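PDB 2J4D: cryptochrome DASH, chloroplastic/mitochondrial from Arabidopsis thaliana, which repairs cyclobutane pyrimidine dimers in single-stranded DNA as an FAD-dependent photolyase with a folate light antenna, and may also serve as a photoreceptor. Local coordinates for residues 85-90 with 361-366; 287-292 with 420-425; 415-420 with 427-432. All blocks are in the same frame, centred on the assembly; numbering follows the deposited sequence.

In the fold
Contacts 2 and 3 lie in the buried heart of the FAD-binding region, whereas contact 1, its centre about 21 Å from that of the chain, is only partly buried and joins the alpha/beta part of the chain to helix 360-367. Contact 1 is a single pair of phenylalanine rings; contact 2 relies on a serine-aspartate bond and backbone bonds to the flavin and phosphate of FAD; contact 3 mixes aromatic packing with polar side chains. Contacts 2 and 3 share Leu420 and both touch FAD, their centres about 10 Å apart. Contact 3 also meets contact 1, through the salt bridge of Lys89 with Glu417 beside the folate, and so links to both neighbours.

Contact 1 of 3, residues 85-90 with 361-366; sequences FNFPKT and KLFESW. With MHF (5,10-methenyl-6,7,8-trihydrofolic acid), chain D.
The rings of Phe87 and Phe363 approach from opposite directions and lie almost parallel, their planes only 3° apart, yet they are slid so far past each other that the overlap is slight. Their centroids are 5.2 Å apart, and the touch is made by the far ends of both rings: Phe87 CZ is 3.4 Å from Phe363 CZ and equally near Phe363 CE2. One face of Phe87 is taken within its own loop, where Phe85 CB stands 3.5 Å above the ring plane near the rim. Phe363 projects from helix 360-367 with CG anti to the backbone N (chi1 173°), and this sends its ring out from the helix to meet the loop. Helix 409-419 fills in beside the pair: Phe87 also packs on Glu414 and Thr418, and Phe363 on Met411. The ring pair, away from the cofactor sites, thus joins the loop after strand 67-74 of the photolyase alpha/beta region to helix 360-367 of the FAD-binding region. The folate MHF is met two residues further on, by Lys89. Its chain bends at chi2 (63°) and then runs straight, bringing NZ to 3.5 Å from MHF N8. There NZ forms salt bridges with Glu417 and Glu148, so the ammonium group beside the antenna is paired with two carboxylates; a positive charge this close is likely to influence the pterin's electronic environment. Because no hydrogen bond or ion pair crosses between 85-90 and 361-366, their meeting is wholly apolar and, with so little overlap, probably gains little from stacking.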
# COMPACT_ATOMS: atom_id res chain seq x y z
N PHE A 85 2.15 -19.49 -7.36
CA PHE A 85 1.67 -20.49 -6.41
C PHE A 85 0.17 -20.52 -6.16
O PHE A 85 -0.30 -21.25 -5.29
CB PHE A 85 2.44 -20.31 -5.10
CG PHE A 85 3.91 -20.43 -5.28
CD1 PHE A 85 4.50 -21.68 -5.48
CD2 PHE A 85 4.71 -19.30 -5.36
CE1 PHE A 85 5.86 -21.80 -5.78
CE2 PHE A 85 6.07 -19.40 -5.66
CZ PHE A 85 6.65 -20.65 -5.87
N ASN A 86 -0.55 -19.72 -6.92
CA ASN A 86 -2.00 -19.64 -6.85
C ASN A 86 -2.69 -19.52 -5.49
O ASN A 86 -3.64 -20.26 -5.20
CB ASN A 86 -2.61 -20.79 -7.64
CG ASN A 86 -2.11 -20.83 -9.07
OD1 ASN A 86 -1.15 -21.53 -9.38
ND2 ASN A 86 -2.76 -20.06 -9.94
N PHE A 87 -2.22 -18.59 -4.66
CA PHE A 87 -2.88 -18.33 -3.38
C PHE A 87 -3.96 -17.33 -3.79
O PHE A 87 -3.97 -16.91 -4.95
CB PHE A 87 -1.93 -17.67 -2.38
CG PHE A 87 -0.64 -18.41 -2.17
CD1 PHE A 87 -0.60 -19.80 -2.20
CD2 PHE A 87 0.54 -17.71 -1.89
CE1 PHE A 87 0.59 -20.49 -1.95
CE2 PHE A 87 1.73 -18.39 -1.64
CZ PHE A 87 1.75 -19.78 -1.67
N PRO A 88 -4.87 -16.93 -2.89
CA PRO A 88 -5.89 -15.95 -3.31
C PRO A 88 -5.20 -14.65 -3.77
O PRO A 88 -4.27 -14.18 -3.12
CB PRO A 88 -6.71 -15.74 -2.05
CG PRO A 88 -6.56 -17.06 -1.32
CD PRO A 88 -5.11 -17.39 -1.51
N LYS A 89 -5.64 -14.08 -4.90
CA LYS A 89 -5.03 -12.86 -5.41
C LYS A 89 -5.21 -11.73 -4.39
O LYS A 89 -4.28 -10.95 -4.14
CB LYS A 89 -5.65 -12.48 -6.76
CG LYS A 89 -5.05 -11.24 -7.42
CD LYS A 89 -3.57 -11.41 -7.76
CE LYS A 89 -3.08 -10.23 -8.63
NZ LYS A 89 -1.61 -10.27 -8.91
N THR A 90 -6.39 -11.66 -3.80
CA THR A 90 -6.70 -10.68 -2.77
C THR A 90 -7.33 -11.40 -1.57
O THR A 90 -8.44 -11.94 -1.66
CB THR A 90 -7.67 -9.60 -3.27
OG1 THR A 90 -7.05 -8.84 -4.31
CG2 THR A 90 -8.04 -8.65 -2.13
N LYS A 361 5.20 -28.57 2.59
CA LYS A 361 5.12 -28.75 4.04
C LYS A 361 5.91 -27.67 4.76
O LYS A 361 5.43 -27.08 5.73
CB LYS A 361 5.66 -30.12 4.44
CG LYS A 361 4.62 -31.03 5.09
CD LYS A 361 5.27 -32.14 5.90
CE LYS A 361 6.13 -31.56 7.02
NZ LYS A 361 5.72 -32.05 8.37
N LEU A 362 7.13 -27.42 4.29
CA LEU A 362 7.95 -26.38 4.91
C LEU A 362 7.24 -25.05 4.78
O LEU A 362 7.12 -24.31 5.76
CB LEU A 362 9.32 -26.29 4.24
CG LEU A 362 10.43 -27.14 4.85
CD1 LEU A 362 11.75 -26.75 4.22
CD2 LEU A 362 10.48 -26.91 6.35
N PHE A 363 6.77 -24.75 3.58
CA PHE A 363 6.07 -23.49 3.37
C PHE A 363 4.87 -23.34 4.30
O PHE A 363 4.71 -22.30 4.95
CB PHE A 363 5.59 -23.37 1.91
CG PHE A 363 4.73 -22.17 1.67
CD1 PHE A 363 5.25 -20.88 1.78
CD2 PHE A 363 3.36 -22.31 1.43
CE1 PHE A 363 4.43 -19.76 1.65
CE2 PHE A 363 2.53 -21.20 1.30
CZ PHE A 363 3.06 -19.92 1.42
N GLU A 364 4.03 -24.37 4.38
CA GLU A 364 2.86 -24.27 5.23
C GLU A 364 3.17 -24.02 6.70
O GLU A 364 2.40 -23.35 7.38
CB GLU A 364 1.99 -25.52 5.07
CG GLU A 364 1.47 -25.68 3.65
CD GLU A 364 0.46 -26.79 3.51
OE1 GLU A 364 0.47 -27.72 4.34
OE2 GLU A 364 -0.34 -26.73 2.54
N SER A 365 4.30 -24.52 7.19
CA SER A 365 4.67 -24.32 8.59
C SER A 365 4.98 -22.84 8.84
O SER A 365 4.70 -22.31 9.92
CB SER A 365 5.87 -25.19 8.98
OG SER A 365 7.06 -24.80 8.31
N TRP A 366 5.56 -22.19 7.84
CA TRP A 366 5.90 -20.77 7.90
C TRP A 366 4.58 -19.99 7.83
O TRP A 366 4.29 -19.14 8.68
CB TRP A 366 6.76 -20.40 6.68
CG TRP A 366 7.21 -18.97 6.58
CD1 TRP A 366 8.24 -18.36 7.26
CD2 TRP A 366 6.70 -17.97 5.67
NE1 TRP A 366 8.41 -17.07 6.83
CE2 TRP A 366 7.48 -16.80 5.85
CE3 TRP A 366 5.67 -17.96 4.72
CZ2 TRP A 366 7.25 -15.63 5.12
CZ3 TRP A 366 5.45 -16.79 3.98
CH2 TRP A 366 6.24 -15.64 4.19
N1 MHF D . 0.88 -7.75 -8.66
C2 MHF D . 0.58 -6.59 -9.34
NA2 MHF D . -0.13 -5.62 -8.70
N3 MHF D . 0.98 -6.40 -10.61
C4 MHF D . 1.67 -7.36 -11.28
O4 MHF D . 2.02 -7.18 -12.46
C4A MHF D . 1.98 -8.59 -10.62
N5 MHF D . 2.66 -9.67 -11.24
C6 MHF D . 2.66 -11.05 -10.64
C7 MHF D . 2.96 -10.88 -9.14
N8 MHF D . 1.90 -9.96 -8.61
C8A MHF D . 1.58 -8.77 -9.28
C9 MHF D . 3.71 -11.87 -11.45
N10 MHF D . 4.32 -10.84 -12.33
C11 MHF D . 3.28 -9.83 -12.56
C12 MHF D . 5.97 -12.28 -16.03
C13 MHF D . 6.32 -12.87 -14.78
C14 MHF D . 5.76 -12.41 -13.59
C15 MHF D . 4.82 -11.35 -13.59
C16 MHF D . 4.44 -10.77 -14.87
C17 MHF D . 5.01 -11.23 -16.07
C MHF D . 6.64 -12.77 -17.27
O MHF D . 7.48 -13.66 -17.18
N MHF D . 6.35 -12.23 -18.47
CA MHF D . 7.05 -12.71 -19.67
CB MHF D . 6.17 -12.53 -20.91
CG MHF D . 4.86 -13.28 -20.85
CD MHF D . 5.05 -14.76 -20.66
OE1 MHF D . 5.53 -15.42 -21.60
OE2 MHF D . 4.75 -15.27 -19.55
CT MHF D . 8.36 -11.94 -19.86
O1 MHF D . 8.53 -10.89 -19.21
O2 MHF D . 9.20 -12.40 -20.66

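Contact 2 of 3, residues 287-292 with 420-425; sequences KFSPWL and LLDYDP. With FAD (flavin-adenine dinucleotide), chain C.
Asp422 reaches Ser289 and Pro290 with its CB and one carboxylate oxygen. Its CB packs on the backbone there, 3.6 Å from Pro290 N and 3.4 Å from Ser289 O. CG lies between its own backbone N and carbonyl carbon (chi1 59°), a turn that swings the carboxylate between Ser289 and the flavin. OD1 lies 3.4 Å from FAD N3. At the tip, OD2 accepts a short hydrogen bond of 2.6 Å from Ser289 OG through its anti lone pair, and Arg394 forms a salt bridge to the same oxygen. With an alanine here, Ser289 OG would probably be left without its acceptor and the Arg394 guanidinium without its counter-charge. Beside this polar core, Pro290 CB rests 4.0 Å from Leu421 CB, and Phe248 packs on both residues. The backbones on the two sides grip different parts of the cofactor. Asp422 O receives FAD N3 at 2.8 Å, and Asp424 N gives a longer bond of 3.3 Å to FAD O4. Across the contact, Ser289 N donates to phosphate oxygen O1P at 3.1 Å, and Lys287 N to O2P. A type I turn from Leu420 to Tyr423 presents Asp422 O; Asp424 N follows just after it, and the Asp424 side chain caps helix 425-436. Phosphate held by the backbone N atoms of Lys287 and Ser289, and the flavin pyrimidine edge read by a turn and the residue after it, mark this as the FAD site of the photolyase/cryptochrome family.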
# COMPACT_ATOMS: atom_id res chain seq x y z
N LYS A 287 2.18 3.74 10.51
CA LYS A 287 1.12 2.82 10.09
C LYS A 287 0.36 3.43 8.88
O LYS A 287 -0.82 3.13 8.66
CB LYS A 287 0.14 2.55 11.24
CG LYS A 287 0.81 1.93 12.47
CD LYS A 287 1.56 0.65 12.12
CE LYS A 287 2.14 -0.02 13.38
NZ LYS A 287 3.04 0.90 14.16
N PHE A 288 1.03 4.26 8.10
CA PHE A 288 0.37 4.87 6.94
C PHE A 288 0.27 3.93 5.72
O PHE A 288 -0.53 4.18 4.82
CB PHE A 288 1.11 6.12 6.43
CG PHE A 288 1.18 7.27 7.42
CD1 PHE A 288 0.31 7.36 8.50
CD2 PHE A 288 2.11 8.29 7.22
CE1 PHE A 288 0.36 8.46 9.37
CE2 PHE A 288 2.18 9.38 8.07
CZ PHE A 288 1.30 9.47 9.15
N SER A 289 1.07 2.88 5.70
CA SER A 289 1.13 2.01 4.52
C SER A 289 -0.13 1.52 3.83
O SER A 289 -0.20 1.56 2.60
CB SER A 289 2.07 0.83 4.80
OG SER A 289 1.55 -0.01 5.81
N PRO A 290 -1.15 1.05 4.58
CA PRO A 290 -2.33 0.59 3.86
C PRO A 290 -3.03 1.71 3.08
O PRO A 290 -3.52 1.48 1.97
CB PRO A 290 -3.22 0.01 4.97
CG PRO A 290 -2.23 -0.38 6.05
CD PRO A 290 -1.28 0.81 6.02
N TRP A 291 -3.10 2.90 3.67
CA TRP A 291 -3.76 4.02 2.99
C TRP A 291 -2.93 4.51 1.81
O TRP A 291 -3.47 4.98 0.80
CB TRP A 291 -4.02 5.15 3.98
CG TRP A 291 -5.08 4.78 4.97
CD1 TRP A 291 -6.43 4.72 4.76
CD2 TRP A 291 -4.86 4.38 6.32
NE1 TRP A 291 -7.07 4.31 5.91
CE2 TRP A 291 -6.13 4.10 6.89
CE3 TRP A 291 -3.71 4.24 7.12
CZ2 TRP A 291 -6.28 3.69 8.22
CZ3 TRP A 291 -3.87 3.83 8.44
CH2 TRP A 291 -5.14 3.56 8.97
N LEU A 292 -1.61 4.41 1.92
CA LEU A 292 -0.75 4.81 0.82
C LEU A 292 -0.90 3.81 -0.33
O LEU A 292 -0.97 4.21 -1.50
CB LEU A 292 0.72 4.87 1.26
CG LEU A 292 1.08 6.14 2.05
CD1 LEU A 292 2.42 5.97 2.74
CD2 LEU A 292 1.10 7.33 1.08
N LEU A 420 -1.22 -8.90 2.92
CA LEU A 420 -1.00 -7.50 3.26
C LEU A 420 -2.03 -6.47 2.85
O LEU A 420 -2.36 -6.35 1.68
CB LEU A 420 0.35 -7.04 2.71
CG LEU A 420 1.59 -7.63 3.36
CD1 LEU A 420 2.82 -7.24 2.55
CD2 LEU A 420 1.70 -7.13 4.80
N LEU A 421 -2.52 -5.70 3.82
CA LEU A 421 -3.45 -4.63 3.51
C LEU A 421 -2.71 -3.63 2.63
O LEU A 421 -3.29 -3.05 1.71
CB LEU A 421 -3.89 -3.90 4.78
CG LEU A 421 -4.63 -4.70 5.85
CD1 LEU A 421 -5.11 -3.76 6.94
CD2 LEU A 421 -5.81 -5.43 5.24
N ASP A 422 -1.42 -3.44 2.90
CA ASP A 422 -0.62 -2.49 2.14
C ASP A 422 0.09 -3.08 0.94
O ASP A 422 1.00 -2.46 0.39
CB ASP A 422 0.41 -1.78 3.03
CG ASP A 422 1.39 -2.74 3.71
OD1 ASP A 422 1.75 -3.79 3.12
OD2 ASP A 422 1.83 -2.43 4.84
N TYR A 423 -0.34 -4.25 0.50
CA TYR A 423 0.32 -4.88 -0.63
C TYR A 423 0.45 -3.92 -1.79
O TYR A 423 -0.52 -3.31 -2.23
CB TYR A 423 -0.43 -6.10 -1.13
CG TYR A 423 0.12 -6.57 -2.46
CD1 TYR A 423 1.43 -7.07 -2.55
CD2 TYR A 423 -0.64 -6.48 -3.63
CE1 TYR A 423 1.97 -7.45 -3.78
CE2 TYR A 423 -0.10 -6.86 -4.86
CZ TYR A 423 1.20 -7.35 -4.93
OH TYR A 423 1.74 -7.74 -6.13
N ASP A 424 1.68 -3.82 -2.29
CA ASP A 424 2.05 -2.97 -3.41
C ASP A 424 3.07 -3.82 -4.17
O ASP A 424 4.07 -4.25 -3.59
CB ASP A 424 2.69 -1.68 -2.88
CG ASP A 424 3.13 -0.74 -3.97
OD1 ASP A 424 2.55 0.37 -4.06
OD2 ASP A 424 4.04 -1.11 -4.74
N PRO A 425 2.84 -4.09 -5.46
CA PRO A 425 3.83 -4.92 -6.15
C PRO A 425 5.26 -4.40 -6.11
O PRO A 425 6.20 -5.17 -5.91
CB PRO A 425 3.29 -5.02 -7.58
CG PRO A 425 2.47 -3.76 -7.73
CD PRO A 425 1.78 -3.66 -6.39
PA FAD C . 6.87 3.51 8.53
O1A FAD C . 5.97 4.40 9.30
O2A FAD C . 8.15 3.07 9.13
O5B FAD C . 7.22 4.18 7.11
C5B FAD C . 6.38 5.22 6.57
C4B FAD C . 6.08 4.87 5.11
O4B FAD C . 7.31 4.76 4.40
C3B FAD C . 5.36 3.54 4.90
O3B FAD C . 3.97 3.62 5.14
C2B FAD C . 5.75 3.22 3.49
O2B FAD C . 4.90 3.77 2.50
C1B FAD C . 7.20 3.73 3.40
N9A FAD C . 8.24 2.71 3.66
C8A FAD C . 8.90 2.46 4.85
N7A FAD C . 9.79 1.48 4.74
C5A FAD C . 9.70 1.07 3.43
C6A FAD C . 10.38 0.06 2.70
N6A FAD C . 11.32 -0.72 3.21
N1A FAD C . 10.05 -0.09 1.37
C2A FAD C . 9.08 0.70 0.80
N3A FAD C . 8.39 1.68 1.44
C4A FAD C . 8.73 1.82 2.75
N1 FAD C . 5.51 -1.84 2.09
C2 FAD C . 4.37 -1.59 1.36
O2 FAD C . 3.88 -0.47 1.31
N3 FAD C . 3.76 -2.65 0.68
C4 FAD C . 4.25 -3.96 0.69
O4 FAD C . 3.67 -4.86 0.06
C4X FAD C . 5.43 -4.21 1.44
N5 FAD C . 5.99 -5.49 1.51
C5X FAD C . 7.21 -5.71 2.15
C6 FAD C . 7.82 -6.97 2.11
C7 FAD C . 9.06 -7.22 2.76
C7M FAD C . 9.67 -8.60 2.68
C8 FAD C . 9.69 -6.14 3.48
C8M FAD C . 11.01 -6.32 4.20
C9 FAD C . 9.08 -4.87 3.52
C9A FAD C . 7.83 -4.63 2.87
N10 FAD C . 7.19 -3.35 2.90
C10 FAD C . 6.03 -3.12 2.13
C1' FAD C . 7.93 -2.15 3.40
C2' FAD C . 7.74 -1.79 4.88
O2' FAD C . 7.97 -2.93 5.69
C3' FAD C . 6.32 -1.27 5.11
O3' FAD C . 6.05 -0.15 4.25
C4' FAD C . 6.04 -0.77 6.54
O4' FAD C . 6.20 -1.84 7.48
C5' FAD C . 4.62 -0.23 6.61
O5' FAD C . 4.35 0.25 7.93
P FAD C . 4.48 1.75 8.40
O1P FAD C . 3.54 2.51 7.54
O2P FAD C . 4.19 1.83 9.85
O3P FAD C . 6.00 2.18 8.25

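Contact 3 of 3, residues 415-420 with 427-432; sequences WFETCL and SNYGNW. With FAD (flavin-adenine dinucleotide), chain C.
Aromatic packing joins Phe416 to Trp432 in a T-shaped pair, planes at 80° and centroids 4.8 Å apart, measured to the five-membered ring of the indole. The edge of Trp432 points into the face of Phe416, with CZ2 above the centre of the phenyl ring and NE1 3.3 Å from Phe416 CD2. Both rings also touch the flavin: methyl carbon C7M lies 3.4 Å above the plane of Trp432, toward its rim, while FAD C6 comes to the edge of Phe416.

Among the polar contacts, Tyr429 OH donates to Glu417 OE1 at 2.7 Å, meeting it nearly along the C-O bond, with ring and carboxylate planes 86° apart. The same oxygen also bonds MHF N8, so this glutamate ties the helix pair to the antenna.

Asparagines carry the rest. With chi1 at -170°, Asn428 turns CG away from its own N and sends the amide between the helices: ND2 is bonded to Ala413 O, which fixes its rotation, and OD1 lies 3.2 Å from FAD N5 while it also packs against Phe416 CB. One turn on, Asn431 reads the adenine with both ends of its amide, ND2 giving a nearly straight bond of 2.9 Å to N1A and OD1 accepting from N6A at 3.2 Å. A further bond from ND2 to Ser427 O holds that amide in place; Asn431 N reaches the same carbonyl from its opposite face.

Two roughly antiparallel helices, with the flavin against both, the adenine against 427-432 and an asparagine facing N5, form one wall of the flavin pocket characteristic of class I DNA photolyases, which bind FAD folded into a U.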
# COMPACT_ATOMS: atom_id res chain seq x y z
N TRP A 415 2.59 -14.94 -0.67
CA TRP A 415 1.78 -15.04 0.53
C TRP A 415 1.58 -13.64 1.11
O TRP A 415 0.50 -13.31 1.61
CB TRP A 415 2.43 -15.96 1.58
CG TRP A 415 1.55 -16.13 2.79
CD1 TRP A 415 1.84 -15.78 4.08
CD2 TRP A 415 0.21 -16.64 2.81
NE1 TRP A 415 0.77 -16.04 4.90
CE2 TRP A 415 -0.25 -16.57 4.15
CE3 TRP A 415 -0.65 -17.15 1.83
CZ2 TRP A 415 -1.53 -17.00 4.53
CZ3 TRP A 415 -1.93 -17.57 2.21
CH2 TRP A 415 -2.35 -17.49 3.55
N PHE A 416 2.62 -12.81 1.03
CA PHE A 416 2.51 -11.43 1.50
C PHE A 416 1.50 -10.73 0.57
O PHE A 416 0.67 -9.94 1.01
CB PHE A 416 3.87 -10.72 1.43
CG PHE A 416 4.67 -10.78 2.71
CD1 PHE A 416 4.65 -11.91 3.53
CD2 PHE A 416 5.49 -9.71 3.07
CE1 PHE A 416 5.43 -11.97 4.69
CE2 PHE A 416 6.29 -9.76 4.22
CZ PHE A 416 6.26 -10.90 5.03
N GLU A 417 1.55 -11.06 -0.72
CA GLU A 417 0.62 -10.46 -1.67
C GLU A 417 -0.83 -10.80 -1.30
O GLU A 417 -1.73 -9.96 -1.42
CB GLU A 417 0.92 -10.94 -3.10
CG GLU A 417 -0.16 -10.48 -4.10
CD GLU A 417 0.25 -10.62 -5.56
OE1 GLU A 417 1.31 -11.23 -5.84
OE2 GLU A 417 -0.49 -10.11 -6.42
N THR A 418 -1.06 -12.02 -0.85
CA THR A 418 -2.40 -12.40 -0.45
C THR A 418 -2.86 -11.66 0.81
O THR A 418 -3.97 -11.13 0.86
CB THR A 418 -2.48 -13.91 -0.13
OG1 THR A 418 -2.23 -14.68 -1.32
CG2 THR A 418 -3.86 -14.26 0.40
N CYS A 419 -1.99 -11.63 1.81
CA CYS A 419 -2.32 -11.08 3.12
C CYS A 419 -2.22 -9.60 3.46
O CYS A 419 -3.05 -9.10 4.23
CB CYS A 419 -1.53 -11.83 4.20
SG CYS A 419 -1.77 -13.61 4.25
N LEU A 420 -1.22 -8.90 2.92
CA LEU A 420 -1.00 -7.50 3.26
C LEU A 420 -2.03 -6.47 2.85
O LEU A 420 -2.36 -6.35 1.68
CB LEU A 420 0.35 -7.04 2.71
CG LEU A 420 1.59 -7.63 3.36
CD1 LEU A 420 2.82 -7.24 2.55
CD2 LEU A 420 1.70 -7.13 4.80
N SER A 427 6.77 -2.28 -3.91
CA SER A 427 7.35 -2.38 -2.58
C SER A 427 7.47 -3.82 -2.09
O SER A 427 8.48 -4.19 -1.50
CB SER A 427 6.51 -1.58 -1.58
OG SER A 427 6.67 -0.18 -1.78
N ASN A 428 6.46 -4.64 -2.34
CA ASN A 428 6.51 -6.02 -1.86
C ASN A 428 7.61 -6.83 -2.53
O ASN A 428 8.50 -7.35 -1.87
CB ASN A 428 5.18 -6.73 -2.08
CG ASN A 428 5.13 -8.09 -1.38
OD1 ASN A 428 5.33 -8.17 -0.17
ND2 ASN A 428 4.87 -9.14 -2.14
N TYR A 429 7.54 -6.94 -3.84
CA TYR A 429 8.54 -7.69 -4.56
C TYR A 429 9.90 -7.00 -4.50
O TYR A 429 10.93 -7.66 -4.51
CB TYR A 429 8.07 -7.92 -5.99
CG TYR A 429 6.95 -8.94 -6.03
CD1 TYR A 429 7.24 -10.31 -6.10
CD2 TYR A 429 5.61 -8.55 -5.92
CE1 TYR A 429 6.22 -11.27 -6.06
CE2 TYR A 429 4.58 -9.51 -5.87
CZ TYR A 429 4.90 -10.86 -5.94
OH TYR A 429 3.91 -11.82 -5.88
N GLY A 430 9.88 -5.67 -4.42
CA GLY A 430 11.13 -4.94 -4.32
C GLY A 430 11.85 -5.34 -3.05
O GLY A 430 13.01 -5.76 -3.07
N ASN A 431 11.16 -5.23 -1.92
CA ASN A 431 11.76 -5.59 -0.65
C ASN A 431 12.10 -7.08 -0.58
O ASN A 431 13.11 -7.45 0.02
CB ASN A 431 10.84 -5.19 0.51
CG ASN A 431 10.99 -3.73 0.89
OD1 ASN A 431 11.96 -3.33 1.54
ND2 ASN A 431 10.03 -2.90 0.48
N TRP A 432 11.27 -7.93 -1.18
CA TRP A 432 11.56 -9.37 -1.17
C TRP A 432 12.84 -9.69 -1.96
O TRP A 432 13.65 -10.50 -1.50
CB TRP A 432 10.39 -10.20 -1.72
CG TRP A 432 9.41 -10.62 -0.66
CD1 TRP A 432 8.26 -9.97 -0.30
CD2 TRP A 432 9.53 -11.74 0.23
NE1 TRP A 432 7.66 -10.61 0.76
CE2 TRP A 432 8.42 -11.70 1.11
CE3 TRP A 432 10.47 -12.77 0.38
CZ2 TRP A 432 8.23 -12.65 2.12
CZ3 TRP A 432 10.28 -13.71 1.38
CH2 TRP A 432 9.16 -13.64 2.24
PA FAD C . 6.87 3.51 8.53
O1A FAD C . 5.97 4.40 9.30
O2A FAD C . 8.15 3.07 9.13
O5B FAD C . 7.22 4.18 7.11
C5B FAD C . 6.38 5.22 6.57
C4B FAD C . 6.08 4.87 5.11
O4B FAD C . 7.31 4.76 4.40
C3B FAD C . 5.36 3.54 4.90
O3B FAD C . 3.97 3.62 5.14
C2B FAD C . 5.75 3.22 3.49
O2B FAD C . 4.90 3.77 2.50
C1B FAD C . 7.20 3.73 3.40
N9A FAD C . 8.24 2.71 3.66
C8A FAD C . 8.90 2.46 4.85
N7A FAD C . 9.79 1.48 4.74
C5A FAD C . 9.70 1.07 3.43
C6A FAD C . 10.38 0.06 2.70
N6A FAD C . 11.32 -0.72 3.21
N1A FAD C . 10.05 -0.09 1.37
C2A FAD C . 9.08 0.70 0.80
N3A FAD C . 8.39 1.68 1.44
C4A FAD C . 8.73 1.82 2.75
N1 FAD C . 5.51 -1.84 2.09
C2 FAD C . 4.37 -1.59 1.36
O2 FAD C . 3.88 -0.47 1.31
N3 FAD C . 3.76 -2.65 0.68
C4 FAD C . 4.25 -3.96 0.69
O4 FAD C . 3.67 -4.86 0.06
C4X FAD C . 5.43 -4.21 1.44
N5 FAD C . 5.99 -5.49 1.51
C5X FAD C . 7.21 -5.71 2.15
C6 FAD C . 7.82 -6.97 2.11
C7 FAD C . 9.06 -7.22 2.76
C7M FAD C . 9.67 -8.60 2.68
C8 FAD C . 9.69 -6.14 3.48
C8M FAD C . 11.01 -6.32 4.20
C9 FAD C . 9.08 -4.87 3.52
C9A FAD C . 7.83 -4.63 2.87
N10 FAD C . 7.19 -3.35 2.90
C10 FAD C . 6.03 -3.12 2.13
C1' FAD C . 7.93 -2.15 3.40
C2' FAD C . 7.74 -1.79 4.88
O2' FAD C . 7.97 -2.93 5.69
C3' FAD C . 6.32 -1.27 5.11
O3' FAD C . 6.05 -0.15 4.25
C4' FAD C . 6.04 -0.77 6.54
O4' FAD C . 6.20 -1.84 7.48
C5' FAD C . 4.62 -0.23 6.61
O5' FAD C . 4.35 0.25 7.93
P FAD C . 4.48 1.75 8.40
O1P FAD C . 3.54 2.51 7.54
O2P FAD C . 4.19 1.83 9.85
O3P FAD C . 6.00 2.18 8.25